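Local coordinates for outer envelope protein 64, mitochondrial (Arabidopsis thaliana, PDB 6HPG) that probably serves as a chaperone receptor in Hsp90-dependent protein targeting to mitochondria, here represented by its peptide-binding TPR domain, at residues Tyr17-Thr30 and Tyr42-Cys54. Residues are numbered along the deposited sequence; the frame is centred on the assembly and turned at random.
Sequences YKGKQWNKAVNFYT and YYCNRAAAFLELC
Ala49 is the knob of a knobs-into-holes contact between the first two TPR repeats, its CB seated among Trp22, Ala25 and Val26 of helix 22-35 and Tyr17 of helix 2-18; the local axes of helices 22-35 and 40-52 run nearly antiparallel (157°), 8.8 Å apart. Around this small residue, Val26 CG2 reaches Ala49 CB at 3.7 Å and makes an off-centre CH-pi contact with Phe50, while Leu53 CG packs against Trp22 CB.

Two further CH-pi contacts are face-on. Asn45 CB lies over the Tyr29 ring, and Glu52 CB lies 3.8 Å from the centroid of the Trp22 six-membered ring. Bent at chi2 (-87°), the Glu52 chain lays its carboxylate almost flat on the indole, the planes 10° apart. With an alanine in place of Trp22, Glu52 is likely to lose this surface and its carboxylate to turn more freely.

On the concave side, Tyr17 and Asn45 also meet the bound peptide, Asn45 ND2 hydrogen-bonding its backbone. One water bridges Tyr17 OH and Ala48 O.

Polar contacts also close the other end: Arg46, whose NE is salt-bridged to Asp62, donates in its guanidinium plane from NH1 to Thr30 OG1 (2.8 Å), and that hydroxyl donates to Val26 O (2.7 Å from OG1).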
loop_
_atom_site.group_PDB
_atom_site.type_symbol
_atom_site.label_atom_id
_atom_site.label_comp_id
_atom_site.label_asym_id
_atom_site.label_seq_id
_atom_site.Cartn_x
_atom_site.Cartn_y
_atom_site.Cartn_z
ATOM N N TYR A 17 10.188 -5.284 -7.113
ATOM C CA TYR A 17 8.767 -5.506 -7.121
ATOM C C TYR A 17 8.311 -5.802 -8.537
ATOM O O TYR A 17 7.551 -6.744 -8.722
ATOM C CB TYR A 17 7.987 -4.308 -6.543
ATOM C CG TYR A 17 6.484 -4.515 -6.445
ATOM C CD1 TYR A 17 5.644 -4.226 -7.520
ATOM C CD2 TYR A 17 5.895 -4.969 -5.256
ATOM C CE1 TYR A 17 4.281 -4.391 -7.421
ATOM C CE2 TYR A 17 4.539 -5.159 -5.159
ATOM C CZ TYR A 17 3.726 -4.869 -6.240
ATOM O OH TYR A 17 2.360 -5.064 -6.125
ATOM N N LYS A 18 8.741 -5.001 -9.514
ATOM C CA LYS A 18 8.302 -5.229 -10.883
ATOM C C LYS A 18 8.747 -6.598 -11.426
ATOM O O LYS A 18 8.079 -7.178 -12.261
ATOM C CB LYS A 18 8.777 -4.101 -11.805
ATOM C CG LYS A 18 8.048 -2.800 -11.545
ATOM C CD LYS A 18 8.758 -1.644 -12.209
ATOM C CE LYS A 18 8.297 -0.339 -11.603
ATOM N NZ LYS A 18 8.913 0.784 -12.343
ATOM N N GLY A 19 9.876 -7.101 -10.962
ATOM C CA GLY A 19 10.321 -8.461 -11.319
ATOM C C GLY A 19 9.797 -9.566 -10.433
ATOM O O GLY A 19 10.332 -10.658 -10.454
ATOM N N LYS A 20 8.786 -9.295 -9.614
ATOM C CA LYS A 20 8.263 -10.261 -8.614
ATOM C C LYS A 20 9.237 -10.747 -7.533
ATOM O O LYS A 20 9.005 -11.772 -6.924
ATOM C CB LYS A 20 7.618 -11.485 -9.283
ATOM C CG LYS A 20 6.914 -11.216 -10.589
ATOM C CD LYS A 20 5.803 -10.197 -10.438
ATOM C CE LYS A 20 5.149 -9.962 -11.792
ATOM N NZ LYS A 20 4.472 -8.645 -11.838
ATOM N N GLN A 21 10.279 -9.990 -7.238
ATOM C CA GLN A 21 11.225 -10.358 -6.186
ATOM C C GLN A 21 10.724 -9.728 -4.880
ATOM O O GLN A 21 11.235 -8.743 -4.387
ATOM C CB GLN A 21 12.612 -9.859 -6.520
ATOM C CG GLN A 21 13.060 -10.068 -7.970
ATOM C CD GLN A 21 13.921 -11.271 -8.146
ATOM O OE1 GLN A 21 13.587 -12.354 -7.662
ATOM N NE2 GLN A 21 15.048 -11.097 -8.838
ATOM N N TRP A 22 9.711 -10.337 -4.308
ATOM C CA TRP A 22 8.925 -9.661 -3.275
ATOM C C TRP A 22 9.740 -9.393 -2.035
ATOM O O TRP A 22 9.589 -8.314 -1.468
ATOM C CB TRP A 22 7.711 -10.477 -2.874
ATOM C CG TRP A 22 6.838 -10.899 -3.990
ATOM C CD1 TRP A 22 6.415 -12.153 -4.225
ATOM C CD2 TRP A 22 6.281 -10.075 -5.023
ATOM N NE1 TRP A 22 5.617 -12.191 -5.344
ATOM C CE2 TRP A 22 5.522 -10.931 -5.866
ATOM C CE3 TRP A 22 6.352 -8.714 -5.331
ATOM C CZ2 TRP A 22 4.827 -10.472 -6.984
ATOM C CZ3 TRP A 22 5.667 -8.248 -6.475
ATOM C CH2 TRP A 22 4.903 -9.142 -7.276
ATOM N N ASN A 23 10.550 -10.373 -1.592
ATOM C CA ASN A 23 11.420 -10.164 -0.407
ATOM C C ASN A 23 12.510 -9.126 -0.625
ATOM O O ASN A 23 12.832 -8.308 0.281
ATOM C CB ASN A 23 12.101 -11.447 0.017
ATOM C CG ASN A 23 11.153 -12.394 0.630
ATOM O OD1 ASN A 23 10.669 -12.156 1.728
ATOM N ND2 ASN A 23 10.859 -13.475 -0.070
ATOM N N LYS A 24 13.117 -9.203 -1.804
ATOM C CA LYS A 24 14.115 -8.212 -2.196
ATOM C C LYS A 24 13.501 -6.829 -2.144
ATOM O O LYS A 24 14.136 -5.902 -1.652
ATOM C CB LYS A 24 14.715 -8.478 -3.571
ATOM C CG LYS A 24 15.948 -9.391 -3.515
ATOM C CD LYS A 24 16.143 -10.269 -4.751
ATOM C CE LYS A 24 16.351 -11.735 -4.360
ATOM N NZ LYS A 24 16.611 -12.623 -5.532
ATOM N N ALA A 25 12.265 -6.714 -2.626
ATOM C CA ALA A 25 11.527 -5.448 -2.626
ATOM C C ALA A 25 11.358 -4.934 -1.219
ATOM O O ALA A 25 11.688 -3.791 -0.921
ATOM C CB ALA A 25 10.167 -5.615 -3.288
ATOM N N VAL A 26 10.845 -5.810 -0.349
ATOM C CA VAL A 26 10.672 -5.520 1.092
ATOM C C VAL A 26 11.985 -5.013 1.705
ATOM O O VAL A 26 11.979 -4.084 2.489
ATOM C CB VAL A 26 10.189 -6.787 1.889
ATOM C CG1 VAL A 26 10.439 -6.691 3.405
ATOM C CG2 VAL A 26 8.723 -7.093 1.633
ATOM N N ASN A 27 13.082 -5.690 1.387
ATOM C CA ASN A 27 14.361 -5.363 1.964
ATOM C C ASN A 27 14.895 -4.015 1.457
ATOM O O ASN A 27 15.429 -3.242 2.256
ATOM C CB ASN A 27 15.355 -6.499 1.731
ATOM C CG ASN A 27 15.043 -7.712 2.605
ATOM O OD1 ASN A 27 14.541 -7.562 3.706
ATOM N ND2 ASN A 27 15.365 -8.909 2.122
ATOM N N PHE A 28 14.697 -3.717 0.171
ATOM C CA PHE A 28 15.070 -2.401 -0.359
ATOM C C PHE A 28 14.234 -1.291 0.276
ATOM O O PHE A 28 14.781 -0.253 0.650
ATOM C CB PHE A 28 14.981 -2.332 -1.917
ATOM C CG PHE A 28 16.179 -2.918 -2.632
ATOM C CD1 PHE A 28 17.464 -2.496 -2.328
ATOM C CD2 PHE A 28 16.023 -3.874 -3.632
ATOM C CE1 PHE A 28 18.567 -3.040 -2.962
ATOM C CE2 PHE A 28 17.128 -4.435 -4.256
ATOM C CZ PHE A 28 18.404 -4.010 -3.913
ATOM N N TYR A 29 12.945 -1.554 0.476
ATOM C CA TYR A 29 12.022 -0.576 0.989
ATOM C C TYR A 29 12.274 -0.369 2.452
ATOM O O TYR A 29 12.169 0.767 2.947
ATOM C CB TYR A 29 10.578 -0.977 0.711
ATOM C CG TYR A 29 10.128 -1.001 -0.765
ATOM C CD1 TYR A 29 10.477 0.006 -1.666
ATOM C CD2 TYR A 29 9.285 -1.993 -1.226
ATOM C CE1 TYR A 29 10.002 -0.000 -2.978
ATOM C CE2 TYR A 29 8.820 -1.990 -2.507
ATOM C CZ TYR A 29 9.195 -1.005 -3.392
ATOM O OH TYR A 29 8.689 -1.037 -4.692
ATOM N N THR A 30 12.686 -1.431 3.143
ATOM C CA THR A 30 13.080 -1.317 4.574
ATOM C C THR A 30 14.269 -0.380 4.773
ATOM O O THR A 30 14.299 0.524 5.673
ATOM C CB THR A 30 13.287 -2.724 5.144
ATOM O OG1 THR A 30 12.017 -3.373 5.081
ATOM C CG2 THR A 30 13.814 -2.751 6.615
ATOM N N TYR A 42 7.203 5.241 0.552
ATOM C CA TYR A 42 8.135 4.135 0.845
ATOM C C TYR A 42 7.430 3.033 1.613
ATOM O O TYR A 42 7.534 1.854 1.259
ATOM C CB TYR A 42 9.320 4.606 1.703
ATOM C CG TYR A 42 10.315 5.560 1.099
ATOM C CD1 TYR A 42 10.100 6.179 -0.117
ATOM C CD2 TYR A 42 11.456 5.908 1.828
ATOM C CE1 TYR A 42 11.006 7.050 -0.611
ATOM C CE2 TYR A 42 12.396 6.765 1.322
ATOM C CZ TYR A 42 12.161 7.369 0.122
ATOM O OH TYR A 42 13.071 8.267 -0.380
ATOM N N TYR A 43 6.671 3.452 2.639
ATOM C CA TYR A 43 5.767 2.574 3.379
ATOM C C TYR A 43 4.629 1.927 2.520
ATOM O O TYR A 43 4.336 0.737 2.656
ATOM C CB TYR A 43 5.143 3.321 4.593
ATOM C CG TYR A 43 6.066 3.479 5.830
ATOM C CD1 TYR A 43 6.146 2.484 6.774
ATOM C CD2 TYR A 43 6.786 4.640 6.046
ATOM C CE1 TYR A 43 6.960 2.608 7.929
ATOM C CE2 TYR A 43 7.613 4.793 7.198
ATOM C CZ TYR A 43 7.687 3.761 8.124
ATOM O OH TYR A 43 8.476 3.865 9.233
ATOM N N CYS A 44 3.997 2.731 1.679
ATOM C CA CYS A 44 2.911 2.238 0.827
ATOM C C CYS A 44 3.395 1.200 -0.154
ATOM O O CYS A 44 2.703 0.214 -0.419
ATOM C CB CYS A 44 2.290 3.364 0.041
ATOM S SG CYS A 44 0.547 3.005 -0.282
ATOM N N ASN A 45 4.565 1.457 -0.748
ATOM C CA ASN A 45 5.199 0.482 -1.596
ATOM C C ASN A 45 5.531 -0.797 -0.798
ATOM O O ASN A 45 5.319 -1.906 -1.275
ATOM C CB ASN A 45 6.460 1.053 -2.261
ATOM C CG ASN A 45 6.155 2.056 -3.350
ATOM O OD1 ASN A 45 4.994 2.268 -3.733
ATOM N ND2 ASN A 45 7.185 2.681 -3.856
ATOM N N ARG A 46 6.049 -0.668 0.405
ATOM C CA ARG A 46 6.379 -1.876 1.129
ATOM C C ARG A 46 5.137 -2.681 1.458
ATOM O O ARG A 46 5.181 -3.914 1.428
ATOM C CB ARG A 46 7.169 -1.587 2.399
ATOM C CG ARG A 46 7.868 -2.844 2.891
ATOM C CD ARG A 46 8.836 -2.583 4.016
ATOM N NE ARG A 46 8.177 -1.968 5.164
ATOM C CZ ARG A 46 8.806 -1.679 6.313
ATOM N NH1 ARG A 46 10.094 -2.002 6.520
ATOM N NH2 ARG A 46 8.137 -1.091 7.274
ATOM N N ALA A 47 4.035 -1.991 1.825
ATOM C CA ALA A 47 2.754 -2.686 1.924
ATOM C C ALA A 47 2.429 -3.547 0.716
ATOM O O ALA A 47 1.959 -4.681 0.865
ATOM C CB ALA A 47 1.610 -1.719 2.140
ATOM N N ALA A 48 2.585 -2.968 -0.467
ATOM C CA ALA A 48 2.324 -3.719 -1.710
ATOM C C ALA A 48 3.174 -4.977 -1.763
ATOM O O ALA A 48 2.690 -6.033 -2.094
ATOM C CB ALA A 48 2.630 -2.847 -2.917
ATOM N N ALA A 49 4.477 -4.871 -1.470
ATOM C CA ALA A 49 5.331 -6.104 -1.451
ATOM C C ALA A 49 4.836 -7.125 -0.415
ATOM O O ALA A 49 4.763 -8.327 -0.721
ATOM C CB ALA A 49 6.796 -5.774 -1.209
ATOM N N PHE A 50 4.369 -6.640 0.750
ATOM C CA PHE A 50 3.830 -7.526 1.789
ATOM C C PHE A 50 2.523 -8.230 1.406
ATOM O O PHE A 50 2.337 -9.418 1.710
ATOM C CB PHE A 50 3.628 -6.790 3.121
ATOM C CG PHE A 50 4.879 -6.628 3.966
ATOM C CD1 PHE A 50 5.805 -7.679 4.144
ATOM C CD2 PHE A 50 5.101 -5.431 4.653
ATOM C CE1 PHE A 50 6.906 -7.508 4.962
ATOM C CE2 PHE A 50 6.235 -5.250 5.444
ATOM C CZ PHE A 50 7.121 -6.284 5.609
ATOM N N LEU A 51 1.617 -7.497 0.769
ATOM C CA LEU A 51 0.419 -8.095 0.220
ATOM C C LEU A 51 0.720 -9.310 -0.673
ATOM O O LEU A 51 0.080 -10.337 -0.602
ATOM C CB LEU A 51 -0.326 -7.067 -0.609
ATOM C CG LEU A 51 -1.134 -6.038 0.165
ATOM C CD1 LEU A 51 -1.961 -5.199 -0.795
ATOM C CD2 LEU A 51 -2.041 -6.708 1.158
ATOM N N GLU A 52 1.726 -9.185 -1.500
ATOM C CA GLU A 52 2.042 -10.263 -2.416
ATOM C C GLU A 52 2.589 -11.521 -1.703
ATOM O O GLU A 52 2.506 -12.607 -2.240
ATOM C CB GLU A 52 3.016 -9.733 -3.429
ATOM C CG GLU A 52 2.429 -8.631 -4.311
ATOM C CD GLU A 52 1.698 -9.167 -5.545
ATOM O OE1 GLU A 52 1.602 -10.405 -5.677
ATOM O OE2 GLU A 52 1.279 -8.348 -6.393
ATOM N N LEU A 53 3.150 -11.332 -0.506
ATOM C CA LEU A 53 3.679 -12.397 0.343
ATOM C C LEU A 53 2.661 -12.999 1.283
ATOM O O LEU A 53 2.981 -13.932 2.002
ATOM C CB LEU A 53 4.842 -11.852 1.181
ATOM C CG LEU A 53 6.132 -11.614 0.401
ATOM C CD1 LEU A 53 7.152 -10.892 1.277
ATOM C CD2 LEU A 53 6.693 -12.927 -0.130
ATOM N N CYS A 54 1.446 -12.442 1.264
ATOM C CA CYS A 54 0.394 -12.685 2.236
ATOM C C CYS A 54 0.767 -12.239 3.636
ATOM O O CYS A 54 0.211 -12.763 4.608
ATOM C CB CYS A 54 -0.055 -14.145 2.218
ATOM S SG CYS A 54 -0.536 -14.615 0.555
HETATM O O HOH W 1 0.694 -5.890 -4.102
HETATM O O HOH W 2 2.217 -6.604 -8.773
#